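Local coordinates for protein ribonucleoside-diphosphate reductase, alpha chain (Actinobacillus ureae ATCC 25976, PDB 6DQX) that probably reduces ribonucleoside diphosphates to deoxyribonucleotides as the catalytic alpha subunit of a class Id ribonucleotide reductase, at residues Gln180-Glu188 with Met208-Trp218; Thr26-Asn34 with Tyr77-Phe85. All blocks are in the same frame, centred on the assembly; numbering follows the deposited sequence.

Interaction 1 joins two neighbouring parallel strands in the barrel domain of the reductase, whereas interaction 2 holds the first modelled residues of the chain against the end of helix 72-82. Interaction 2 closes before interaction 1 opens in the sequence. Their centres are about 40 Å apart on opposite sides of the chain's centre, and their nearest atoms are about 21 Å apart. The centre of interaction 1 is about 17 Å, and that of interaction 2 about 24 Å, from the centre of the chain. A magnesium ion sits about 5 Å from the side chain of Asp186 in interaction 1; both contacts lie away from His65, which binds magnesium in a structure of this protein though not in this chain's model.

Interaction 1: Gln180-Glu188 with Met208-Trp218; sequences QFAGYIDIE and MYYGVCVGHDW. With EDO (1,2-ethanediol), chain G.
Ile187 lies across the indole of Trp218, the two side chains meeting at about a right angle. Its CG2 sits 3.7 Å from the centroid of the five-membered ring and 8° off the normal, a CH-pi contact, while CD1 comes to 3.5 Å from CH2 of Trp218 on the six-membered ring. With CG1 anti to the backbone N (chi1 -161°) and the chain extended beyond it, both branches of Ile187 meet the indole. Its CB also packs 3.6 Å from CG1 of Val212.

Further back along the strands sulfur meets ring edges. Met208 SD lies 5.1 Å from the centroid of the Phe181 ring, at its edge, a Met-aromatic contact, and the bend at chi3 brings its CE to Gly183. Cys213 SG is likewise at the edge of the Tyr184 ring, one face of which lies over Gly211.

Six backbone hydrogen bonds position these groups, alternating in direction from Tyr209 N to Phe181 O (2.8 Å) through to Ile187 N to Cys213 O (2.9 Å). This is the parallel pairing of strands 181-186 and 209-213, inclined at 25°, in a beta-alpha-beta unit crossing over through helix 192-195. Past the strands, one water donates to Glu188 OE1 and accepts from Gly215 N, at the N-cap of helix 216-223. An ethanediol, probably from the crystallisation liquor and also held by Tyr228 OH, donates from O2 to Ile187 O, 3.0 Å away, and its O1 weakly accepts from Trp218 NE1.

Helix 227-243 packs on Ile187 from outside the pair. The contact thus combines a regular backbone ladder with apolar and sulfur-aromatic packing; the carboxylate of Asp186 pairs with Lys251 and Tyr137 and Glu188 OE2 with Lys251, which probably offsets their charge, while Glu188 OE1 stays with the water.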
loop_
_atom_site.group_PDB
_atom_site.type_symbol
_atom_site.label_atom_id
_atom_site.label_comp_id
_atom_site.label_asym_id
_atom_site.label_seq_id
_atom_site.Cartn_x
_atom_site.Cartn_y
_atom_site.Cartn_z
ATOM N N GLN A 180 6.669 4.275 11.745
ATOM C CA GLN A 180 5.736 4.342 12.864
ATOM C C GLN A 180 4.440 5.059 12.469
ATOM O O GLN A 180 4.450 6.188 11.951
ATOM C CB GLN A 180 6.380 5.026 14.049
ATOM C CG GLN A 180 7.227 4.088 14.899
ATOM C CD GLN A 180 7.842 4.800 16.073
ATOM O OE1 GLN A 180 8.480 5.842 15.912
ATOM N NE2 GLN A 180 7.662 4.247 17.261
ATOM N N PHE A 181 3.329 4.403 12.757
ATOM C CA PHE A 181 2.014 4.846 12.349
ATOM C C PHE A 181 0.987 4.572 13.430
ATOM O O PHE A 181 1.021 3.512 14.093
ATOM C CB PHE A 181 1.622 4.125 11.040
ATOM C CG PHE A 181 0.266 4.494 10.522
ATOM C CD1 PHE A 181 0.074 5.663 9.787
ATOM C CD2 PHE A 181 -0.803 3.666 10.712
ATOM C CE1 PHE A 181 -1.174 5.992 9.286
ATOM C CE2 PHE A 181 -2.054 3.987 10.241
ATOM C CZ PHE A 181 -2.244 5.160 9.520
ATOM N N ALA A 182 0.069 5.504 13.613
ATOM C CA ALA A 182 -1.065 5.324 14.496
ATOM C C ALA A 182 -2.357 5.594 13.789
ATOM O O ALA A 182 -2.542 6.657 13.167
ATOM C CB ALA A 182 -0.966 6.238 15.722
ATOM N N GLY A 183 -3.270 4.638 13.877
ATOM C CA GLY A 183 -4.613 4.804 13.326
ATOM C C GLY A 183 -5.606 5.124 14.418
ATOM O O GLY A 183 -5.525 4.549 15.494
ATOM N N TYR A 184 -6.548 6.014 14.142
ATOM C CA TYR A 184 -7.618 6.364 15.088
ATOM C C TYR A 184 -9.008 5.938 14.601
ATOM O O TYR A 184 -9.379 6.204 13.457
ATOM C CB TYR A 184 -7.603 7.865 15.341
ATOM C CG TYR A 184 -6.447 8.320 16.214
ATOM C CD1 TYR A 184 -5.168 8.472 15.699
ATOM C CD2 TYR A 184 -6.651 8.622 17.551
ATOM C CE1 TYR A 184 -4.118 8.904 16.498
ATOM C CE2 TYR A 184 -5.613 9.059 18.357
ATOM C CZ TYR A 184 -4.364 9.206 17.829
ATOM O OH TYR A 184 -3.346 9.645 18.619
ATOM N N ILE A 185 -9.780 5.345 15.513
ATOM C CA ILE A 185 -11.136 4.850 15.242
ATOM C C ILE A 185 -12.069 5.306 16.379
ATOM O O ILE A 185 -11.664 5.320 17.550
ATOM C CB ILE A 185 -11.084 3.294 15.082
ATOM C CG1 ILE A 185 -12.373 2.732 14.490
ATOM C CG2 ILE A 185 -10.731 2.591 16.386
ATOM C CD1 ILE A 185 -12.540 3.042 13.026
ATOM N N ASP A 186 -13.308 5.666 16.056
ATOM C CA ASP A 186 -14.271 6.079 17.092
ATOM C C ASP A 186 -14.780 4.843 17.850
ATOM O O ASP A 186 -14.946 3.765 17.249
ATOM C CB ASP A 186 -15.407 6.839 16.482
ATOM C CG ASP A 186 -14.921 8.043 15.679
ATOM O OD1 ASP A 186 -14.762 9.156 16.247
ATOM O OD2 ASP A 186 -14.635 7.837 14.484
ATOM N N ILE A 187 -14.993 4.994 19.161
ATOM C CA ILE A 187 -15.462 3.868 20.003
ATOM C C ILE A 187 -16.855 3.381 19.584
ATOM O O ILE A 187 -17.185 2.212 19.829
ATOM C CB ILE A 187 -15.430 4.226 21.515
ATOM C CG1 ILE A 187 -15.457 2.939 22.377
ATOM C CG2 ILE A 187 -16.509 5.228 21.863
ATOM C CD1 ILE A 187 -15.079 3.151 23.822
ATOM N N GLU A 188 -17.635 4.260 18.931
ATOM C CA GLU A 188 -18.989 3.937 18.438
ATOM C C GLU A 188 -19.012 3.317 17.027
ATOM O O GLU A 188 -20.076 3.002 16.530
ATOM C CB GLU A 188 -19.953 5.121 18.517
ATOM C CG GLU A 188 -19.751 6.258 17.510
ATOM C CD GLU A 188 -18.745 7.316 17.963
ATOM O OE1 GLU A 188 -17.921 7.038 18.863
ATOM O OE2 GLU A 188 -18.759 8.429 17.385
ATOM N N MET A 208 1.623 -1.277 13.701
ATOM C CA MET A 208 1.030 0.038 13.872
ATOM C C MET A 208 0.384 0.141 15.242
ATOM O O MET A 208 -0.038 -0.872 15.849
ATOM C CB MET A 208 0.033 0.371 12.768
ATOM C CG MET A 208 -1.214 -0.469 12.714
ATOM S SD MET A 208 -2.381 0.159 11.502
ATOM C CE MET A 208 -3.453 1.158 12.509
ATOM N N TYR A 209 0.354 1.368 15.749
ATOM C CA TYR A 209 -0.385 1.667 16.976
ATOM C C TYR A 209 -1.787 2.146 16.642
ATOM O O TYR A 209 -2.120 2.395 15.472
ATOM C CB TYR A 209 0.349 2.747 17.774
ATOM C CG TYR A 209 1.756 2.365 18.114
ATOM C CD1 TYR A 209 2.012 1.295 18.978
ATOM C CD2 TYR A 209 2.838 3.060 17.571
ATOM C CE1 TYR A 209 3.313 0.924 19.291
ATOM C CE2 TYR A 209 4.152 2.701 17.878
ATOM C CZ TYR A 209 4.380 1.635 18.737
ATOM O OH TYR A 209 5.676 1.275 19.030
ATOM N N TYR A 210 -2.632 2.262 17.658
ATOM C CA TYR A 210 -3.938 2.852 17.486
ATOM C C TYR A 210 -4.447 3.582 18.707
ATOM O O TYR A 210 -3.998 3.352 19.830
ATOM C CB TYR A 210 -5.013 1.855 16.989
ATOM C CG TYR A 210 -5.527 0.842 18.019
ATOM C CD1 TYR A 210 -4.673 -0.075 18.611
ATOM C CD2 TYR A 210 -6.851 0.840 18.397
ATOM C CE1 TYR A 210 -5.136 -0.984 19.562
ATOM C CE2 TYR A 210 -7.333 -0.055 19.332
ATOM C CZ TYR A 210 -6.471 -0.968 19.894
ATOM O OH TYR A 210 -6.984 -1.810 20.819
ATOM N N GLY A 211 -5.387 4.475 18.417
ATOM C CA GLY A 211 -6.121 5.233 19.389
ATOM C C GLY A 211 -7.601 5.114 19.153
ATOM O O GLY A 211 -8.061 4.892 18.019
ATOM N N VAL A 212 -8.356 5.286 20.228
ATOM C CA VAL A 212 -9.801 5.221 20.193
ATOM C C VAL A 212 -10.399 6.568 20.571
ATOM O O VAL A 212 -10.056 7.156 21.622
ATOM C CB VAL A 212 -10.327 4.102 21.108
ATOM C CG1 VAL A 212 -11.849 4.153 21.170
ATOM C CG2 VAL A 212 -9.858 2.745 20.577
ATOM N N CYS A 213 -11.268 7.063 19.710
ATOM C CA CYS A 213 -11.928 8.344 19.931
ATOM C C CYS A 213 -13.218 8.164 20.709
ATOM O O CYS A 213 -14.145 7.506 20.252
ATOM C CB CYS A 213 -12.159 9.084 18.607
ATOM S SG CYS A 213 -10.771 8.954 17.472
ATOM N N VAL A 214 -13.266 8.757 21.902
ATOM C CA VAL A 214 -14.332 8.517 22.869
ATOM C C VAL A 214 -15.022 9.819 23.225
ATOM O O VAL A 214 -14.365 10.733 23.767
ATOM C CB VAL A 214 -13.743 7.927 24.179
ATOM C CG1 VAL A 214 -14.859 7.639 25.180
ATOM C CG2 VAL A 214 -12.930 6.686 23.890
ATOM N N GLY A 215 -16.320 9.907 22.918
ATOM C CA GLY A 215 -17.130 11.097 23.139
ATOM C C GLY A 215 -17.710 11.203 24.545
ATOM O O GLY A 215 -17.812 10.213 25.279
ATOM N N HIS A 216 -18.111 12.418 24.901
ATOM C CA HIS A 216 -18.710 12.708 26.199
ATOM C C HIS A 216 -20.036 11.946 26.380
ATOM O O HIS A 216 -20.192 11.211 27.351
ATOM C CB HIS A 216 -18.948 14.226 26.333
ATOM C CG HIS A 216 -19.654 14.627 27.597
ATOM N ND1 HIS A 216 -19.029 14.648 28.825
ATOM C CD2 HIS A 216 -20.931 15.027 27.814
ATOM C CE1 HIS A 216 -19.894 15.042 29.747
ATOM N NE2 HIS A 216 -21.053 15.276 29.160
ATOM N N ASP A 217 -20.943 12.082 25.416
ATOM C CA ASP A 217 -22.280 11.453 25.517
ATOM C C ASP A 217 -22.182 9.920 25.601
ATOM O O ASP A 217 -22.913 9.304 26.368
ATOM C CB ASP A 217 -23.190 11.878 24.355
ATOM C CG ASP A 217 -23.587 13.329 24.415
ATOM O OD1 ASP A 217 -23.539 13.934 25.506
ATOM O OD2 ASP A 217 -23.982 13.881 23.360
ATOM N N TRP A 218 -21.262 9.321 24.838
ATOM C CA TRP A 218 -20.991 7.883 24.902
ATOM C C TRP A 218 -20.584 7.464 26.317
ATOM O O TRP A 218 -21.129 6.492 26.877
ATOM C CB TRP A 218 -19.910 7.457 23.881
ATOM C CG TRP A 218 -19.822 5.969 23.703
ATOM C CD1 TRP A 218 -20.429 5.239 22.735
ATOM C CD2 TRP A 218 -19.104 5.038 24.517
ATOM N NE1 TRP A 218 -20.145 3.910 22.893
ATOM C CE2 TRP A 218 -19.333 3.757 23.985
ATOM C CE3 TRP A 218 -18.295 5.160 25.654
ATOM C CZ2 TRP A 218 -18.777 2.604 24.542
ATOM C CZ3 TRP A 218 -17.748 4.023 26.212
ATOM C CH2 TRP A 218 -17.986 2.751 25.647
HETATM C C1 EDO G . -21.493 1.380 20.987
HETATM O O1 EDO G . -22.109 2.662 20.852
HETATM C C2 EDO G . -20.254 1.420 20.104
HETATM O O2 EDO G . -19.478 0.236 19.848
HETATM O O HOH W 1 -18.063 8.444 21.207
#

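Interaction 2: Thr26-Asn34 with Tyr77-Phe85; sequences TRPDFEWLN and YHYMARGYF
The terminal nitrogens of Arg82 converge on one oxygen, Arg27 O: NH1 and NH2 both donate to it, at 2.9 and 3.1 Å, from the same face of the carbonyl plane, with the oxygen in the guanidinium plane. NH1 also forms a salt bridge with Asp29 OD1 (2.9 Å), on that oxygen's anti lone pair. In return Arg27 NH1 donates to Arg82 O in the carbonyl plane, on a lone pair. The two guanidinium groups stack, centres 4.2 Å apart and planes at 28°. Bends at chi2 and chi3 of Arg82 fold its end back to the loop.

Two further bonds reach the end of helix 72-82. Phe30 N, in the type II turn Pro28-Glu31, donates to Ala81 O at 173°, and Trp32 NE1 to Met80 O (2.8 Å). Met80 O also accepts from Gly83 N, on the opposite face, within the Schellman motif. One water links Arg27 NE, Pro28 O and Ala81 O.

Apolar contact centres on Phe30: Ala81 CA stands 3.6 Å from its ring centroid, a CH-pi contact over one face. The edge of Phe30 points at the face of Tyr77, an offset edge-to-face pair.

Glu302 on Arg27 NH2 and Asp29 on Arg82 probably offset the like charges of the stack. The loop before helix 35-44 thus supplies donors to Ala81 O and Arg82 O, and a second donor to Met80 O.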
loop_
_atom_site.group_PDB
_atom_site.type_symbol
_atom_site.label_atom_id
_atom_site.label_comp_id
_atom_site.label_asym_id
_atom_site.label_seq_id
_atom_site.Cartn_x
_atom_site.Cartn_y
_atom_site.Cartn_z
ATOM N N THR A 26 28.179 31.277 36.332
ATOM C CA THR A 26 28.825 30.039 36.877
ATOM C C THR A 26 28.769 28.842 35.909
ATOM O O THR A 26 29.805 28.243 35.623
ATOM C CB THR A 26 28.261 29.655 38.270
ATOM O OG1 THR A 26 28.928 28.479 38.750
ATOM C CG2 THR A 26 26.722 29.423 38.252
ATOM N N ARG A 27 27.578 28.491 35.409
ATOM C CA ARG A 27 27.429 27.358 34.491
ATOM C C ARG A 27 28.086 27.714 33.155
ATOM O O ARG A 27 27.763 28.759 32.574
ATOM C CB ARG A 27 25.935 27.040 34.290
ATOM C CG ARG A 27 25.648 25.887 33.356
ATOM C CD ARG A 27 24.169 25.531 33.306
ATOM N NE ARG A 27 23.376 26.490 32.539
ATOM C CZ ARG A 27 22.618 27.478 33.029
ATOM N NH1 ARG A 27 21.937 28.250 32.193
ATOM N NH2 ARG A 27 22.544 27.721 34.337
ATOM N N PRO A 28 29.027 26.882 32.669
ATOM C CA PRO A 28 29.632 27.206 31.375
ATOM C C PRO A 28 28.641 27.080 30.226
ATOM O O PRO A 28 27.703 26.269 30.309
ATOM C CB PRO A 28 30.714 26.139 31.187
ATOM C CG PRO A 28 30.741 25.330 32.429
ATOM C CD PRO A 28 29.484 25.576 33.188
ATOM N N ASP A 29 28.885 27.858 29.170
ATOM C CA ASP A 29 28.189 27.681 27.898
ATOM C C ASP A 29 28.349 26.235 27.434
ATOM O O ASP A 29 29.451 25.655 27.503
ATOM C CB ASP A 29 28.731 28.613 26.791
ATOM C CG ASP A 29 28.221 30.033 26.884
ATOM O OD1 ASP A 29 27.410 30.365 27.764
ATOM O OD2 ASP A 29 28.610 30.832 26.016
ATOM N N PHE A 30 27.243 25.661 26.954
ATOM C CA PHE A 30 27.189 24.300 26.420
ATOM C C PHE A 30 27.575 23.223 27.415
ATOM O O PHE A 30 28.020 22.150 27.029
ATOM C CB PHE A 30 27.960 24.179 25.106
ATOM C CG PHE A 30 27.408 25.054 24.027
ATOM C CD1 PHE A 30 26.217 24.703 23.371
ATOM C CD2 PHE A 30 28.033 26.241 23.692
ATOM C CE1 PHE A 30 25.682 25.526 22.392
ATOM C CE2 PHE A 30 27.503 27.071 22.716
ATOM C CZ PHE A 30 26.327 26.718 22.073
ATOM N N GLU A 31 27.306 23.459 28.697
ATOM C CA GLU A 31 27.550 22.411 29.691
ATOM C C GLU A 31 26.794 21.139 29.353
ATOM O O GLU A 31 27.307 20.032 29.548
ATOM C CB GLU A 31 27.195 22.881 31.096
ATOM C CG GLU A 31 27.531 21.852 32.175
ATOM C CD GLU A 31 27.120 22.301 33.548
ATOM O OE1 GLU A 31 27.986 22.801 34.284
ATOM O OE2 GLU A 31 25.930 22.150 33.888
ATOM N N TRP A 32 25.565 21.307 28.858
ATOM C CA TRP A 32 24.713 20.207 28.404
ATOM C C TRP A 32 25.308 19.323 27.321
ATOM O O TRP A 32 25.009 18.137 27.260
ATOM C CB TRP A 32 23.354 20.746 27.917
ATOM C CG TRP A 32 23.374 21.628 26.690
ATOM C CD1 TRP A 32 23.440 22.982 26.663
ATOM C CD2 TRP A 32 23.249 21.214 25.326
ATOM N NE1 TRP A 32 23.381 23.438 25.397
ATOM C CE2 TRP A 32 23.258 22.378 24.542
ATOM C CE3 TRP A 32 23.103 19.978 24.694
ATOM C CZ2 TRP A 32 23.155 22.349 23.154
ATOM C CZ3 TRP A 32 23.021 19.935 23.317
ATOM C CH2 TRP A 32 23.039 21.128 22.550
ATOM N N LEU A 33 26.121 19.917 26.466
ATOM C CA LEU A 33 26.766 19.239 25.354
ATOM C C LEU A 33 28.034 18.553 25.859
ATOM O O LEU A 33 29.151 18.973 25.566
ATOM C CB LEU A 33 27.061 20.255 24.252
ATOM C CG LEU A 33 27.545 19.763 22.892
ATOM C CD1 LEU A 33 26.611 18.709 22.335
ATOM C CD2 LEU A 33 27.612 20.958 21.943
ATOM N N ASN A 34 27.827 17.517 26.664
ATOM C CA ASN A 34 28.926 16.741 27.227
ATOM C C ASN A 34 29.247 15.595 26.266
ATOM O O ASN A 34 28.668 15.511 25.170
ATOM C CB ASN A 34 28.581 16.256 28.636
ATOM C CG ASN A 34 27.461 15.246 28.677
ATOM O OD1 ASN A 34 26.907 14.834 27.660
ATOM N ND2 ASN A 34 27.121 14.829 29.885
ATOM N N TYR A 77 21.773 31.426 19.340
ATOM C CA TYR A 77 22.971 30.707 19.774
ATOM C C TYR A 77 23.194 30.837 21.287
ATOM O O TYR A 77 23.467 29.834 21.970
ATOM C CB TYR A 77 24.201 31.197 18.989
ATOM C CG TYR A 77 25.446 30.355 19.191
ATOM C CD1 TYR A 77 25.648 29.184 18.454
ATOM C CD2 TYR A 77 26.423 30.725 20.106
ATOM C CE1 TYR A 77 26.791 28.418 18.632
ATOM C CE2 TYR A 77 27.572 29.958 20.290
ATOM C CZ TYR A 77 27.746 28.806 19.541
ATOM O OH TYR A 77 28.875 28.039 19.703
ATOM N N HIS A 78 23.002 32.045 21.816
ATOM C CA HIS A 78 23.133 32.291 23.255
ATOM C C HIS A 78 22.189 31.430 24.066
ATOM O O HIS A 78 22.594 30.763 25.029
ATOM C CB HIS A 78 22.938 33.780 23.620
ATOM C CG HIS A 78 22.951 34.035 25.099
ATOM N ND1 HIS A 78 24.082 33.870 25.871
ATOM C CD2 HIS A 78 21.966 34.407 25.952
ATOM C CE1 HIS A 78 23.790 34.129 27.137
ATOM N NE2 HIS A 78 22.512 34.455 27.211
ATOM N N TYR A 79 20.919 31.419 23.675
ATOM C CA TYR A 79 19.966 30.596 24.384
ATOM C C TYR A 79 20.262 29.101 24.285
ATOM O O TYR A 79 20.125 28.368 25.302
ATOM C CB TYR A 79 18.541 30.944 23.957
ATOM C CG TYR A 79 18.114 32.358 24.316
ATOM C CD1 TYR A 79 18.474 32.952 25.543
ATOM C CD2 TYR A 79 17.315 33.098 23.448
ATOM C CE1 TYR A 79 18.057 34.239 25.872
ATOM C CE2 TYR A 79 16.900 34.381 23.765
ATOM C CZ TYR A 79 17.266 34.949 24.966
ATOM O OH TYR A 79 16.828 36.220 25.270
ATOM N N MET A 80 20.720 28.645 23.114
ATOM C CA MET A 80 21.235 27.279 23.004
ATOM C C MET A 80 22.365 27.033 23.989
ATOM O O MET A 80 22.396 25.991 24.692
ATOM C CB MET A 80 21.695 26.955 21.566
ATOM C CG MET A 80 20.571 26.847 20.545
ATOM S SD MET A 80 19.564 25.365 20.736
ATOM C CE MET A 80 20.692 24.133 20.086
ATOM N N ALA A 81 23.321 27.962 24.003
ATOM C CA ALA A 81 24.489 27.898 24.909
ATOM C C ALA A 81 24.119 27.783 26.390
ATOM O O ALA A 81 24.749 27.033 27.130
ATOM C CB ALA A 81 25.417 29.096 24.671
ATOM N N ARG A 82 23.061 28.484 26.813
ATOM C CA ARG A 82 22.615 28.430 28.202
ATOM C C ARG A 82 21.782 27.201 28.559
ATOM O O ARG A 82 21.464 27.014 29.735
ATOM C CB ARG A 82 21.848 29.703 28.569
ATOM C CG ARG A 82 22.614 31.014 28.384
ATOM C CD ARG A 82 24.063 30.960 28.873
ATOM N NE ARG A 82 24.125 30.760 30.303
ATOM C CZ ARG A 82 25.133 30.209 30.978
ATOM N NH1 ARG A 82 26.229 29.755 30.360
ATOM N NH2 ARG A 82 25.025 30.089 32.294
ATOM N N GLY A 83 21.425 26.371 27.566
ATOM C CA GLY A 83 20.673 25.146 27.824
ATOM C C GLY A 83 19.159 25.379 27.909
ATOM O O GLY A 83 18.450 24.567 28.494
ATOM N N TYR A 84 18.670 26.474 27.320
ATOM C CA TYR A 84 17.238 26.813 27.409
ATOM C C TYR A 84 16.362 26.094 26.396
ATOM O O TYR A 84 15.152 26.037 26.618
ATOM C CB TYR A 84 17.012 28.309 27.199
ATOM C CG TYR A 84 17.694 29.233 28.192
ATOM C CD1 TYR A 84 18.194 28.773 29.410
ATOM C CD2 TYR A 84 17.792 30.580 27.918
ATOM C CE1 TYR A 84 18.798 29.633 30.304
ATOM C CE2 TYR A 84 18.383 31.458 28.820
ATOM C CZ TYR A 84 18.884 30.978 30.002
ATOM O OH TYR A 84 19.481 31.855 30.896
ATOM N N PHE A 85 16.952 25.637 25.283
ATOM C CA PHE A 85 16.241 25.077 24.101
ATOM C C PHE A 85 16.624 23.655 23.823
ATOM O O PHE A 85 17.806 23.335 23.745
ATOM C CB PHE A 85 16.647 25.782 22.785
ATOM C CG PHE A 85 16.222 27.198 22.659
ATOM C CD1 PHE A 85 15.271 27.770 23.491
ATOM C CD2 PHE A 85 16.762 27.974 21.635
ATOM C CE1 PHE A 85 14.915 29.084 23.331
ATOM C CE2 PHE A 85 16.396 29.290 21.468
ATOM C CZ PHE A 85 15.467 29.850 22.327
HETATM O O HOH W 2 24.852 26.309 29.863
HETATM O O HOH W 3 26.728 32.794 25.244
#